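Local coordinates for protein hypothetical aldose 1-epimerase (Klebsiella pneumoniae subsp. pneumoniae MGH 78578, PDB 3TY1) that probably binds carbohydrate, as a member of the galactose mutarotase-like superfamily with a beta-supersandwich fold, although its substrate and any epimerase activity remain unestablished, at residues A[117-122]-A[137-142]; A[143-148]-A[164-169]; A[175-180]-A[194-199]; A[206-211]-A[343-348]. All blocks are in the same frame, centred on the assembly; numbering follows the deposited sequence.

Interaction 1: residues A[117-122]-A[137-142]; sequences CGYEWT and GKAGNT
Gly118 O takes the main polar bond of this contact, from Ala139 N at 2.9 Å, with the donor lying in the carbonyl plane. A weak second bond reaches the same oxygen from Lys138 N at 3.3 Å, bent to 125° at the hydrogen. Lys138 N also donates to a water, 2.9 Å from its oxygen, and that water accepts a weak bond from Trp121 N, so one molecule bridges the two backbones. Within each segment a threonine hydroxyl bonds back to the chain: Thr122 OG1 donates to Cys117 O and Thr142 OG1 to Lys138 O, each from above the carbonyl plane. Gly137 packs against Trp121 by its CA, which stands over one face of the five-membered ring, 3.9 Å from the centroid, and also makes a CA-H...O contact with Trp121 O. The indole reaches this place with CG between the backbone N and the carbonyl carbon (chi1 72°), and its NE1 is bonded to Thr134 O. Farther along the ring, Lys138 CG lies 4.0 Å from Trp121 CH2. Ala139 CB packs 4.0 Å from Tyr119 CD1. Tyr119 follows a cis peptide bond, and its OH is bonded to Tyr210. The chemistry implies a turn clasped by backbone groups and a bridging water, with Gly137 (phi 69°) passing close to two carbonyl oxygens and the lysine tail leaving for a salt bridge with Glu108 of the second subunit.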
loop_
_atom_site.group_PDB
_atom_site.type_symbol
_atom_site.label_atom_id
_atom_site.label_comp_id
_atom_site.label_asym_id
_atom_site.label_seq_id
_atom_site.Cartn_x
_atom_site.Cartn_y
_atom_site.Cartn_z
ATOM N N CYS A 117 -14.188 5.888 -13.447
ATOM C CA CYS A 117 -14.340 6.442 -12.106
ATOM C C CYS A 117 -15.600 5.791 -11.534
ATOM O O CYS A 117 -16.711 6.258 -11.771
ATOM C CB CYS A 117 -14.483 7.945 -12.189
ATOM S SG CYS A 117 -13.028 8.751 -12.889
ATOM N N GLY A 118 -15.396 4.664 -10.867
ATOM C CA GLY A 118 -16.490 3.796 -10.408
ATOM C C GLY A 118 -15.867 2.494 -9.904
ATOM O O GLY A 118 -14.684 2.486 -9.641
ATOM N N TYR A 119 -16.613 1.393 -9.759
ATOM C CA TYR A 119 -18.079 1.328 -9.962
ATOM C C TYR A 119 -18.862 1.322 -8.659
ATOM O O TYR A 119 -20.035 1.687 -8.633
ATOM C CB TYR A 119 -18.455 0.095 -10.782
ATOM C CG TYR A 119 -18.033 0.195 -12.222
ATOM C CD1 TYR A 119 -16.716 -0.061 -12.608
ATOM C CD2 TYR A 119 -18.961 0.542 -13.226
ATOM C CE1 TYR A 119 -16.326 0.041 -13.935
ATOM C CE2 TYR A 119 -18.576 0.622 -14.577
ATOM C CZ TYR A 119 -17.245 0.388 -14.916
ATOM O OH TYR A 119 -16.834 0.461 -16.226
ATOM N N GLU A 120 -18.225 0.927 -7.567
ATOM C CA GLU A 120 -18.905 0.890 -6.259
ATOM C C GLU A 120 -19.357 2.311 -5.833
ATOM O O GLU A 120 -20.435 2.490 -5.236
ATOM C CB GLU A 120 -18.005 0.213 -5.220
ATOM C CG GLU A 120 -18.758 -0.283 -4.003
ATOM C CD GLU A 120 -17.868 -0.804 -2.886
ATOM O OE1 GLU A 120 -16.806 -1.396 -3.166
ATOM O OE2 GLU A 120 -18.275 -0.672 -1.710
ATOM N N TRP A 121 -18.538 3.308 -6.153
ATOM C CA TRP A 121 -18.917 4.724 -6.026
ATOM C C TRP A 121 -18.034 5.555 -6.941
ATOM O O TRP A 121 -17.082 5.034 -7.526
ATOM C CB TRP A 121 -18.844 5.248 -4.576
ATOM C CG TRP A 121 -17.493 5.408 -4.077
ATOM C CD1 TRP A 121 -16.731 6.535 -4.141
ATOM C CD2 TRP A 121 -16.678 4.399 -3.505
ATOM N NE1 TRP A 121 -15.501 6.298 -3.623
ATOM C CE2 TRP A 121 -15.424 4.984 -3.244
ATOM C CE3 TRP A 121 -16.878 3.050 -3.192
ATOM C CZ2 TRP A 121 -14.356 4.265 -2.679
ATOM C CZ3 TRP A 121 -15.832 2.336 -2.635
ATOM C CH2 TRP A 121 -14.577 2.950 -2.381
ATOM N N THR A 122 -18.342 6.845 -7.028
ATOM C CA THR A 122 -17.596 7.774 -7.856
ATOM C C THR A 122 -17.666 9.187 -7.276
ATOM O O THR A 122 -18.310 9.438 -6.271
ATOM C CB THR A 122 -18.158 7.785 -9.311
ATOM O OG1 THR A 122 -17.172 8.305 -10.186
ATOM C CG2 THR A 122 -19.500 8.595 -9.417
ATOM N N GLY A 137 -13.681 6.493 -6.845
ATOM C CA GLY A 137 -13.796 5.066 -6.657
ATOM C C GLY A 137 -12.506 4.291 -6.844
ATOM O O GLY A 137 -11.366 4.852 -6.771
ATOM N N LYS A 138 -12.677 3.000 -7.078
ATOM C CA LYS A 138 -11.537 2.057 -7.066
ATOM C C LYS A 138 -11.165 1.373 -8.356
ATOM O O LYS A 138 -10.045 0.843 -8.426
ATOM C CB LYS A 138 -11.733 0.993 -5.962
ATOM C CG LYS A 138 -11.554 1.578 -4.538
ATOM C CD LYS A 138 -11.478 0.494 -3.459
ATOM C CE LYS A 138 -10.084 -0.187 -3.371
ATOM N NZ LYS A 138 -10.079 -1.385 -2.442
ATOM N N ALA A 139 -12.035 1.382 -9.374
ATOM C CA ALA A 139 -11.782 0.594 -10.600
ATOM C C ALA A 139 -10.469 0.987 -11.232
ATOM O O ALA A 139 -9.653 0.129 -11.633
ATOM C CB ALA A 139 -12.943 0.719 -11.634
ATOM N N GLY A 140 -10.247 2.285 -11.312
ATOM C CA GLY A 140 -9.043 2.806 -11.938
ATOM C C GLY A 140 -7.714 2.471 -11.256
ATOM O O GLY A 140 -6.642 2.594 -11.884
ATOM N N ASN A 141 -7.768 2.102 -9.977
ATOM C CA ASN A 141 -6.583 1.689 -9.221
ATOM C C ASN A 141 -6.638 0.226 -8.791
ATOM O O ASN A 141 -6.022 -0.155 -7.817
ATOM C CB ASN A 141 -6.355 2.645 -8.062
ATOM C CG ASN A 141 -5.711 3.939 -8.500
ATOM O OD1 ASN A 141 -4.508 4.003 -8.623
ATOM N ND2 ASN A 141 -6.503 4.981 -8.717
ATOM N N THR A 142 -7.348 -0.600 -9.568
ATOM C CA THR A 142 -7.473 -2.031 -9.315
ATOM C C THR A 142 -6.822 -2.801 -10.468
ATOM O O THR A 142 -7.226 -2.635 -11.597
ATOM C CB THR A 142 -8.962 -2.455 -9.211
ATOM O OG1 THR A 142 -9.559 -1.732 -8.125
ATOM C CG2 THR A 142 -9.101 -3.988 -9.010
HETATM O O HOH W 1 -15.386 2.208 -6.413
#

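Interaction 2: residues A[143-148]-A[164-169]; sequences PASLVE and LVKEST
A water links Ser145 and Lys166 across this contact: it donates to Ser145 OG at 2.7 Å and to Pro143 O at 2.8 Å, and accepts from Lys166 N at 3.0 Å. It probably stands in for a direct backbone bond between Pro143 and Lys166. Ser145 OG is also bonded to Glu89 of the second subunit. Beside the water, Ser145 N donates to Leu164 O at 2.8 Å, almost straight along the carbonyl, and Leu164 N returns a bond to Leu146 O. The extended Lys166 chain runs past the serine, its CG and CD each 3.7 Å from Ser145 OG; CG sits beside the backbone N (chi1 -60°), which brings the methylenes alongside the hydroxyl. Leu146 CB lies 3.9 Å from Leu164 CB. Ala144 CB only brushes Val165 CG2. This is the open end of an antiparallel beta hairpin, strands 146-152 and 159-169, within the large sheet of the supersandwich fold.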
loop_
_atom_site.group_PDB
_atom_site.type_symbol
_atom_site.label_atom_id
_atom_site.label_comp_id
_atom_site.label_asym_id
_atom_site.label_seq_id
_atom_site.Cartn_x
_atom_site.Cartn_y
_atom_site.Cartn_z
ATOM N N PRO A 143 -5.817 -3.643 -10.174
ATOM C CA PRO A 143 -5.217 -4.513 -11.180
ATOM C C PRO A 143 -6.192 -5.557 -11.704
ATOM O O PRO A 143 -6.914 -6.181 -10.932
ATOM C CB PRO A 143 -4.070 -5.180 -10.436
ATOM C CG PRO A 143 -3.805 -4.314 -9.277
ATOM C CD PRO A 143 -5.158 -3.808 -8.859
ATOM N N ALA A 144 -6.223 -5.724 -13.024
ATOM C CA ALA A 144 -7.136 -6.660 -13.636
ATOM C C ALA A 144 -6.805 -8.100 -13.202
ATOM O O ALA A 144 -5.647 -8.481 -13.087
ATOM C CB ALA A 144 -7.082 -6.542 -15.163
ATOM N N SER A 145 -7.844 -8.901 -13.006
ATOM C CA SER A 145 -7.715 -10.281 -12.579
ATOM C C SER A 145 -7.622 -11.230 -13.758
ATOM O O SER A 145 -7.098 -12.315 -13.630
ATOM C CB SER A 145 -8.962 -10.667 -11.774
ATOM O OG SER A 145 -9.052 -9.862 -10.623
ATOM N N LEU A 146 -8.208 -10.839 -14.875
ATOM C CA LEU A 146 -8.227 -11.659 -16.104
ATOM C C LEU A 146 -8.007 -10.690 -17.249
ATOM O O LEU A 146 -8.704 -9.696 -17.327
ATOM C CB LEU A 146 -9.578 -12.367 -16.297
ATOM C CG LEU A 146 -9.780 -13.238 -17.561
ATOM C CD1 LEU A 146 -9.007 -14.548 -17.537
ATOM C CD2 LEU A 146 -11.291 -13.567 -17.808
ATOM N N VAL A 147 -7.029 -10.972 -18.101
ATOM C CA VAL A 147 -6.739 -10.153 -19.258
ATOM C C VAL A 147 -6.585 -11.095 -20.450
ATOM O O VAL A 147 -5.776 -12.043 -20.383
ATOM C CB VAL A 147 -5.481 -9.291 -19.072
ATOM C CG1 VAL A 147 -5.181 -8.504 -20.324
ATOM C CG2 VAL A 147 -5.616 -8.324 -17.882
ATOM N N GLU A 148 -7.377 -10.843 -21.507
ATOM C CA GLU A 148 -7.345 -11.610 -22.765
ATOM C C GLU A 148 -7.251 -10.681 -23.956
ATOM O O GLU A 148 -7.860 -9.602 -23.955
ATOM C CB GLU A 148 -8.615 -12.438 -22.963
ATOM C CG GLU A 148 -8.811 -13.501 -21.909
ATOM C CD GLU A 148 -10.139 -14.288 -22.031
ATOM O OE1 GLU A 148 -11.085 -13.830 -22.694
ATOM O OE2 GLU A 148 -10.223 -15.380 -21.434
ATOM N N LEU A 164 -10.972 -8.135 -16.675
ATOM C CA LEU A 164 -11.921 -8.251 -15.547
ATOM C C LEU A 164 -11.338 -7.512 -14.340
ATOM O O LEU A 164 -10.272 -7.879 -13.851
ATOM C CB LEU A 164 -12.129 -9.705 -15.173
ATOM C CG LEU A 164 -13.145 -10.057 -14.071
ATOM C CD1 LEU A 164 -14.493 -9.533 -14.460
ATOM C CD2 LEU A 164 -13.160 -11.602 -13.801
ATOM N N VAL A 165 -12.035 -6.483 -13.883
ATOM C CA VAL A 165 -11.644 -5.630 -12.753
ATOM C C VAL A 165 -12.663 -5.844 -11.640
ATOM O O VAL A 165 -13.864 -5.587 -11.795
ATOM C CB VAL A 165 -11.590 -4.185 -13.196
ATOM C CG1 VAL A 165 -11.141 -3.300 -12.042
ATOM C CG2 VAL A 165 -10.608 -4.034 -14.364
ATOM N N LYS A 166 -12.200 -6.366 -10.520
ATOM C CA LYS A 166 -13.081 -6.808 -9.457
ATOM C C LYS A 166 -13.101 -5.876 -8.270
ATOM O O LYS A 166 -12.057 -5.344 -7.867
ATOM C CB LYS A 166 -12.673 -8.185 -8.970
ATOM C CG LYS A 166 -12.696 -9.302 -9.997
ATOM C CD LYS A 166 -12.377 -10.627 -9.251
ATOM C CE LYS A 166 -12.553 -11.867 -10.091
ATOM N NZ LYS A 166 -12.282 -13.079 -9.239
ATOM N N GLU A 167 -14.294 -5.703 -7.700
ATOM C CA GLU A 167 -14.510 -4.922 -6.490
ATOM C C GLU A 167 -15.302 -5.861 -5.563
ATOM O O GLU A 167 -16.507 -5.699 -5.424
ATOM C CB GLU A 167 -15.281 -3.624 -6.793
ATOM C CG GLU A 167 -14.513 -2.654 -7.767
ATOM C CD GLU A 167 -15.298 -1.403 -8.128
ATOM O OE1 GLU A 167 -15.501 -0.549 -7.243
ATOM O OE2 GLU A 167 -15.694 -1.240 -9.310
ATOM N N SER A 168 -14.582 -6.845 -5.007
ATOM C CA SER A 168 -15.073 -7.944 -4.162
ATOM C C SER A 168 -14.621 -7.747 -2.728
ATOM O O SER A 168 -13.415 -7.694 -2.455
ATOM C CB SER A 168 -14.502 -9.253 -4.692
ATOM O OG SER A 168 -14.891 -9.426 -6.053
ATOM N N THR A 169 -15.582 -7.622 -1.812
ATOM C CA THR A 169 -15.293 -7.376 -0.404
ATOM C C THR A 169 -16.277 -8.151 0.423
ATOM O O THR A 169 -17.480 -7.979 0.232
ATOM C CB THR A 169 -15.431 -5.867 -0.087
ATOM O OG1 THR A 169 -14.560 -5.135 -0.970
ATOM C CG2 THR A 169 -15.062 -5.526 1.405
HETATM O O HOH W 2 -9.375 -7.250 -10.266
#

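Interaction 3: residues A[175-180]-A[194-199]; sequences LQTLTE and DVLTNH
Gln176 lies across the ring of His199 at the open end of an antiparallel beta hairpin, strands 173-183 and 189-198 of the supersandwich. From its CB, 3.8 Å from His199 CD2, the chain runs through CG, which closes to 3.6 Å on the same carbon. CD then settles over one face of the imidazole, offset toward its rim, and OE1 ends 3.6 Å from His199 NE2. Amide and ring planes are only 17° apart, so the two flat groups stack, although the side chains cross at about a right angle. CG beside the backbone N (chi1 -50°) and an extended chain beyond it carry the amide there, and a bond from NE2 to Asp174 helps to fix its rotation. Beneath this stack Gln176 and Thr197 form a hydrogen-bonded pair, and Leu178 and Val195 form the next. On the other face of the sheet, Leu175 CD2 packs against Asn198 CB at 3.9 Å. Thr177 OG1 meets Leu196 CD1 at 3.3 Å, with Tyr119 packed against both residues. At the far end Asp194 takes over from the main-chain ladder. Its OD2 is held by Arg116 in a salt bridge and by Tyr210 in a hydrogen bond, which would probably favour the ionised carboxylate. Thr179 lies alongside it, pointing the same way, and Glu180 N donates to Asp194 OD1 at 3.0 Å, nearly along the C-O axis.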
loop_
_atom_site.group_PDB
_atom_site.type_symbol
_atom_site.label_atom_id
_atom_site.label_comp_id
_atom_site.label_asym_id
_atom_site.label_seq_id
_atom_site.Cartn_x
_atom_site.Cartn_y
_atom_site.Cartn_z
ATOM N N LEU A 175 -19.035 -6.605 -6.965
ATOM C CA LEU A 175 -19.222 -5.976 -8.248
ATOM C C LEU A 175 -17.990 -6.277 -9.080
ATOM O O LEU A 175 -16.853 -6.161 -8.586
ATOM C CB LEU A 175 -19.399 -4.477 -8.072
ATOM C CG LEU A 175 -20.692 -3.944 -7.444
ATOM C CD1 LEU A 175 -20.549 -2.446 -7.411
ATOM C CD2 LEU A 175 -21.955 -4.381 -8.205
ATOM N N GLN A 176 -18.200 -6.687 -10.330
ATOM C CA GLN A 176 -17.092 -6.983 -11.223
ATOM C C GLN A 176 -17.421 -6.466 -12.622
ATOM O O GLN A 176 -18.517 -6.684 -13.114
ATOM C CB GLN A 176 -16.828 -8.494 -11.279
ATOM C CG GLN A 176 -16.713 -9.189 -9.916
ATOM C CD GLN A 176 -16.332 -10.666 -10.022
ATOM O OE1 GLN A 176 -15.965 -11.149 -11.082
ATOM N NE2 GLN A 176 -16.386 -11.361 -8.919
ATOM N N THR A 177 -16.454 -5.833 -13.265
ATOM C CA THR A 177 -16.633 -5.277 -14.595
ATOM C C THR A 177 -15.719 -5.945 -15.596
ATOM O O THR A 177 -14.504 -5.913 -15.422
ATOM C CB THR A 177 -16.326 -3.777 -14.591
ATOM O OG1 THR A 177 -17.179 -3.160 -13.631
ATOM C CG2 THR A 177 -16.592 -3.182 -15.991
ATOM N N LEU A 178 -16.306 -6.591 -16.602
ATOM C CA LEU A 178 -15.534 -7.151 -17.700
ATOM C C LEU A 178 -15.432 -6.020 -18.686
ATOM O O LEU A 178 -16.382 -5.743 -19.430
ATOM C CB LEU A 178 -16.172 -8.400 -18.310
ATOM C CG LEU A 178 -15.379 -9.096 -19.442
ATOM C CD1 LEU A 178 -13.959 -9.469 -19.000
ATOM C CD2 LEU A 178 -16.138 -10.361 -19.963
ATOM N N THR A 179 -14.283 -5.339 -18.675
ATOM C CA THR A 179 -14.027 -4.250 -19.614
ATOM C C THR A 179 -13.658 -4.832 -20.975
ATOM O O THR A 179 -13.071 -5.931 -21.049
ATOM C CB THR A 179 -12.906 -3.300 -19.167
ATOM O OG1 THR A 179 -11.662 -3.985 -19.225
ATOM C CG2 THR A 179 -13.125 -2.709 -17.752
ATOM N N GLU A 180 -14.009 -4.126 -22.056
ATOM C CA GLU A 180 -13.611 -4.575 -23.400
ATOM C C GLU A 180 -13.427 -3.393 -24.328
ATOM O O GLU A 180 -14.316 -2.534 -24.440
ATOM C CB GLU A 180 -14.616 -5.571 -24.022
ATOM C CG GLU A 180 -14.097 -6.190 -25.329
ATOM C CD GLU A 180 -15.030 -7.266 -25.932
ATOM O OE1 GLU A 180 -16.094 -6.933 -26.491
ATOM O OE2 GLU A 180 -14.655 -8.445 -25.870
ATOM N N ASP A 194 -18.158 -2.439 -22.059
ATOM C CA ASP A 194 -17.953 -2.924 -20.718
ATOM C C ASP A 194 -19.258 -3.515 -20.195
ATOM O O ASP A 194 -20.352 -3.045 -20.559
ATOM C CB ASP A 194 -17.480 -1.798 -19.750
ATOM C CG ASP A 194 -16.228 -1.085 -20.214
ATOM O OD1 ASP A 194 -15.405 -1.666 -20.986
ATOM O OD2 ASP A 194 -16.072 0.099 -19.815
ATOM N N VAL A 195 -19.140 -4.512 -19.320
ATOM C CA VAL A 195 -20.286 -5.122 -18.663
ATOM C C VAL A 195 -20.015 -5.221 -17.151
ATOM O O VAL A 195 -19.128 -5.943 -16.720
ATOM C CB VAL A 195 -20.627 -6.541 -19.211
ATOM C CG1 VAL A 195 -21.903 -7.085 -18.523
ATOM C CG2 VAL A 195 -20.789 -6.543 -20.746
ATOM N N LEU A 196 -20.759 -4.457 -16.365
ATOM C CA LEU A 196 -20.704 -4.518 -14.906
ATOM C C LEU A 196 -21.696 -5.594 -14.486
ATOM O O LEU A 196 -22.854 -5.586 -14.966
ATOM C CB LEU A 196 -21.137 -3.186 -14.307
ATOM C CG LEU A 196 -21.341 -3.101 -12.790
ATOM C CD1 LEU A 196 -20.032 -3.226 -12.057
ATOM C CD2 LEU A 196 -22.031 -1.820 -12.448
ATOM N N THR A 197 -21.265 -6.508 -13.627
ATOM C CA THR A 197 -22.149 -7.533 -13.082
ATOM C C THR A 197 -22.097 -7.551 -11.564
ATOM O O THR A 197 -21.024 -7.480 -10.948
ATOM C CB THR A 197 -21.834 -8.933 -13.629
ATOM O OG1 THR A 197 -21.924 -8.901 -15.050
ATOM C CG2 THR A 197 -22.806 -9.976 -13.121
ATOM N N ASN A 198 -23.283 -7.636 -10.962
ATOM C CA ASN A 198 -23.397 -7.779 -9.519
ATOM C C ASN A 198 -23.440 -9.272 -9.224
ATOM O O ASN A 198 -24.448 -9.929 -9.474
ATOM C CB ASN A 198 -24.641 -7.080 -8.990
ATOM C CG ASN A 198 -24.828 -7.269 -7.510
ATOM O OD1 ASN A 198 -23.945 -7.770 -6.828
ATOM N ND2 ASN A 198 -25.955 -6.824 -6.994
ATOM N N HIS A 199 -22.325 -9.805 -8.727
ATOM C CA HIS A 199 -22.229 -11.239 -8.410
ATOM C C HIS A 199 -22.766 -11.583 -7.032
ATOM O O HIS A 199 -22.748 -12.747 -6.649
ATOM C CB HIS A 199 -20.771 -11.716 -8.527
ATOM C CG HIS A 199 -20.244 -11.747 -9.928
ATOM N ND1 HIS A 199 -19.999 -12.924 -10.598
ATOM C CD2 HIS A 199 -19.879 -10.755 -10.770
ATOM C CE1 HIS A 199 -19.536 -12.656 -11.807
ATOM N NE2 HIS A 199 -19.450 -11.346 -11.939
#

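Interaction 4: residues A[206-211]-A[343-348]; sequences YQIIYH and AQFDLT. With SO4 (sulfate ion), chain L.
Tyr206 opens the series of contacts, its OH 3.8 Å from Ala343 CB and its CE2 set in the plane of the Phe345 ring, at the edge, 3.9 Å from CZ. The two aromatic side chains come from opposite directions. Two residues on, Ile208 uses its CG2 branch, which lies 3.6 Å from Phe345 CE1; CG1 is anti to the backbone N (chi1 -180°), leaving CG2 as the methyl presented to the ring. Tyr210 makes the broadest contact. Its side chain crosses that of Phe345 at about a right angle, the ring planes being 40° apart, and its hydroxyl comes within 3.2 Å of Phe345 CB. That hydroxyl is also bonded to Asp194 and Tyr119, so this buried ring has polar partners at its OH while its carbons pack on apolar ones. Over the face of the Tyr210 ring stands Leu347 CD1, 4.0 Å from the centroid and almost on the ring normal, while Leu347 CD2 rests against Tyr210 CB. His211 turns from this interface: its NE2 donates to O3 of a sulfate at 2.8 Å, the same ion being bonded to His136 NE2. The sulfate probably came from the crystallisation liquor. The strand segments run nearly parallel, 12° apart, but 10.6 Å separates their axes, the spacing of sheets packed face to face. Strand 204-214 pairs with strands 114-119, 311-318 and 335-337, strand 342-352 with 189-198 and 285-291.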
loop_
_atom_site.group_PDB
_atom_site.type_symbol
_atom_site.label_atom_id
_atom_site.label_comp_id
_atom_site.label_asym_id
_atom_site.label_seq_id
_atom_site.Cartn_x
_atom_site.Cartn_y
_atom_site.Cartn_z
ATOM N N TYR A 206 -24.363 1.352 -7.583
ATOM C CA TYR A 206 -23.199 1.569 -8.422
ATOM C C TYR A 206 -23.297 2.952 -9.020
ATOM O O TYR A 206 -24.386 3.521 -9.095
ATOM C CB TYR A 206 -23.050 0.494 -9.500
ATOM C CG TYR A 206 -24.017 0.590 -10.679
ATOM C CD1 TYR A 206 -25.279 -0.020 -10.641
ATOM C CD2 TYR A 206 -23.659 1.283 -11.819
ATOM C CE1 TYR A 206 -26.144 0.065 -11.739
ATOM C CE2 TYR A 206 -24.501 1.377 -12.900
ATOM C CZ TYR A 206 -25.728 0.775 -12.869
ATOM O OH TYR A 206 -26.503 0.925 -13.980
ATOM N N GLN A 207 -22.134 3.491 -9.359
ATOM C CA GLN A 207 -21.981 4.738 -10.084
ATOM C C GLN A 207 -20.805 4.613 -11.044
ATOM O O GLN A 207 -19.828 3.939 -10.723
ATOM C CB GLN A 207 -21.663 5.897 -9.157
ATOM C CG GLN A 207 -22.641 6.173 -8.041
ATOM C CD GLN A 207 -22.101 7.235 -7.131
ATOM O OE1 GLN A 207 -21.324 6.931 -6.212
ATOM N NE2 GLN A 207 -22.472 8.506 -7.392
ATOM N N ILE A 208 -20.863 5.296 -12.183
ATOM C CA ILE A 208 -19.703 5.306 -13.113
ATOM C C ILE A 208 -19.635 6.591 -13.911
ATOM O O ILE A 208 -20.644 7.069 -14.369
ATOM C CB ILE A 208 -19.718 4.067 -14.062
ATOM C CG1 ILE A 208 -18.524 4.021 -15.043
ATOM C CG2 ILE A 208 -21.069 3.961 -14.823
ATOM C CD1 ILE A 208 -17.132 3.922 -14.366
ATOM N N ILE A 209 -18.417 7.123 -14.090
ATOM C CA ILE A 209 -18.159 8.225 -14.988
ATOM C C ILE A 209 -17.011 7.730 -15.885
ATOM O O ILE A 209 -15.976 7.258 -15.358
ATOM C CB ILE A 209 -17.729 9.522 -14.213
ATOM C CG1 ILE A 209 -18.829 10.000 -13.274
ATOM C CG2 ILE A 209 -17.299 10.603 -15.200
ATOM C CD1 ILE A 209 -18.487 11.235 -12.449
ATOM N N TYR A 210 -17.199 7.801 -17.212
ATOM C CA TYR A 210 -16.157 7.513 -18.198
ATOM C C TYR A 210 -15.400 8.827 -18.426
ATOM O O TYR A 210 -15.755 9.647 -19.287
ATOM C CB TYR A 210 -16.783 6.937 -19.464
ATOM C CG TYR A 210 -17.126 5.477 -19.275
ATOM C CD1 TYR A 210 -18.277 5.081 -18.635
ATOM C CD2 TYR A 210 -16.231 4.486 -19.679
ATOM C CE1 TYR A 210 -18.541 3.724 -18.417
ATOM C CE2 TYR A 210 -16.501 3.199 -19.515
ATOM C CZ TYR A 210 -17.654 2.798 -18.876
ATOM O OH TYR A 210 -17.862 1.460 -18.677
ATOM N N HIS A 211 -14.369 9.031 -17.619
ATOM C CA HIS A 211 -13.683 10.299 -17.491
ATOM C C HIS A 211 -12.666 10.392 -18.625
ATOM O O HIS A 211 -11.555 9.861 -18.530
ATOM C CB HIS A 211 -13.044 10.323 -16.085
ATOM C CG HIS A 211 -12.660 11.669 -15.582
ATOM N ND1 HIS A 211 -11.826 12.515 -16.277
ATOM C CD2 HIS A 211 -12.892 12.268 -14.384
ATOM C CE1 HIS A 211 -11.567 13.580 -15.537
ATOM N NE2 HIS A 211 -12.215 13.465 -14.389
ATOM N N ALA A 343 -25.133 -4.479 -16.144
ATOM C CA ALA A 343 -25.333 -3.186 -16.762
ATOM C C ALA A 343 -24.261 -3.075 -17.844
ATOM O O ALA A 343 -23.077 -3.338 -17.559
ATOM C CB ALA A 343 -25.140 -2.103 -15.747
ATOM N N GLN A 344 -24.658 -2.663 -19.049
ATOM C CA GLN A 344 -23.743 -2.498 -20.179
ATOM C C GLN A 344 -23.380 -1.046 -20.393
ATOM O O GLN A 344 -24.162 -0.151 -20.101
ATOM C CB GLN A 344 -24.369 -3.068 -21.473
ATOM C CG GLN A 344 -24.653 -4.578 -21.448
ATOM C CD GLN A 344 -25.902 -4.974 -20.649
ATOM O OE1 GLN A 344 -26.814 -4.160 -20.454
ATOM N NE2 GLN A 344 -25.936 -6.232 -20.169
ATOM N N PHE A 345 -22.169 -0.822 -20.910
ATOM C CA PHE A 345 -21.648 0.503 -21.239
ATOM C C PHE A 345 -20.966 0.402 -22.615
ATOM O O PHE A 345 -19.895 -0.195 -22.752
ATOM C CB PHE A 345 -20.709 0.994 -20.117
ATOM C CG PHE A 345 -21.389 0.988 -18.764
ATOM C CD1 PHE A 345 -22.249 2.009 -18.401
ATOM C CD2 PHE A 345 -21.227 -0.086 -17.894
ATOM C CE1 PHE A 345 -22.941 1.974 -17.182
ATOM C CE2 PHE A 345 -21.897 -0.123 -16.658
ATOM C CZ PHE A 345 -22.757 0.908 -16.311
ATOM N N ASP A 346 -21.631 0.966 -23.626
ATOM C CA ASP A 346 -21.202 0.933 -25.028
ATOM C C ASP A 346 -20.841 2.369 -25.440
ATOM O O ASP A 346 -21.703 3.266 -25.388
ATOM C CB ASP A 346 -22.339 0.400 -25.896
ATOM C CG ASP A 346 -22.806 -0.956 -25.458
ATOM O OD1 ASP A 346 -21.956 -1.877 -25.335
ATOM O OD2 ASP A 346 -24.041 -1.095 -25.210
ATOM N N LEU A 347 -19.565 2.590 -25.761
ATOM C CA LEU A 347 -19.066 3.899 -26.176
ATOM C C LEU A 347 -18.194 3.759 -27.404
ATOM O O LEU A 347 -17.463 2.778 -27.534
ATOM C CB LEU A 347 -18.271 4.601 -25.058
ATOM C CG LEU A 347 -18.966 4.924 -23.731
ATOM C CD1 LEU A 347 -18.861 3.731 -22.794
ATOM C CD2 LEU A 347 -18.319 6.175 -23.111
ATOM N N THR A 348 -18.277 4.725 -28.307
ATOM C CA THR A 348 -17.369 4.772 -29.466
ATOM C C THR A 348 -16.620 6.096 -29.442
ATOM O O THR A 348 -17.232 7.166 -29.375
ATOM C CB THR A 348 -18.141 4.613 -30.793
ATOM O OG1 THR A 348 -18.890 3.396 -30.732
ATOM C CG2 THR A 348 -17.188 4.539 -31.943
HETATM S S SO4 L . -11.519 15.733 -11.528
HETATM O O1 SO4 L . -10.149 15.835 -12.040
HETATM O O2 SO4 L . -12.382 16.757 -12.158
HETATM O O3 SO4 L . -12.079 14.405 -11.797
HETATM O O4 SO4 L . -11.480 15.933 -10.078
#

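Overall arrangement
Along the chain the four contacts come in series, none enclosing or crossing another. Interaction 1 closes the short excursion after strand 114-119, and its second segment leads directly into interaction 2, which closes the hairpin 146-152/159-169. Interaction 3 closes the next hairpin, 173-183/189-198, whose first strand pairs with 159-169 of interaction 2 in the large sheet. Interaction 4 spans by far the longest loop, 131 residues, and joins that sheet to the one holding strands 114-119 and 204-214. The buried Tyr119, Asp194 and Tyr210 tie interactions 1, 3 and 4 together, and Glu167 grips the backbone of interaction 1 from interaction 2. Interactions 1 and 2 also touch the second subunit.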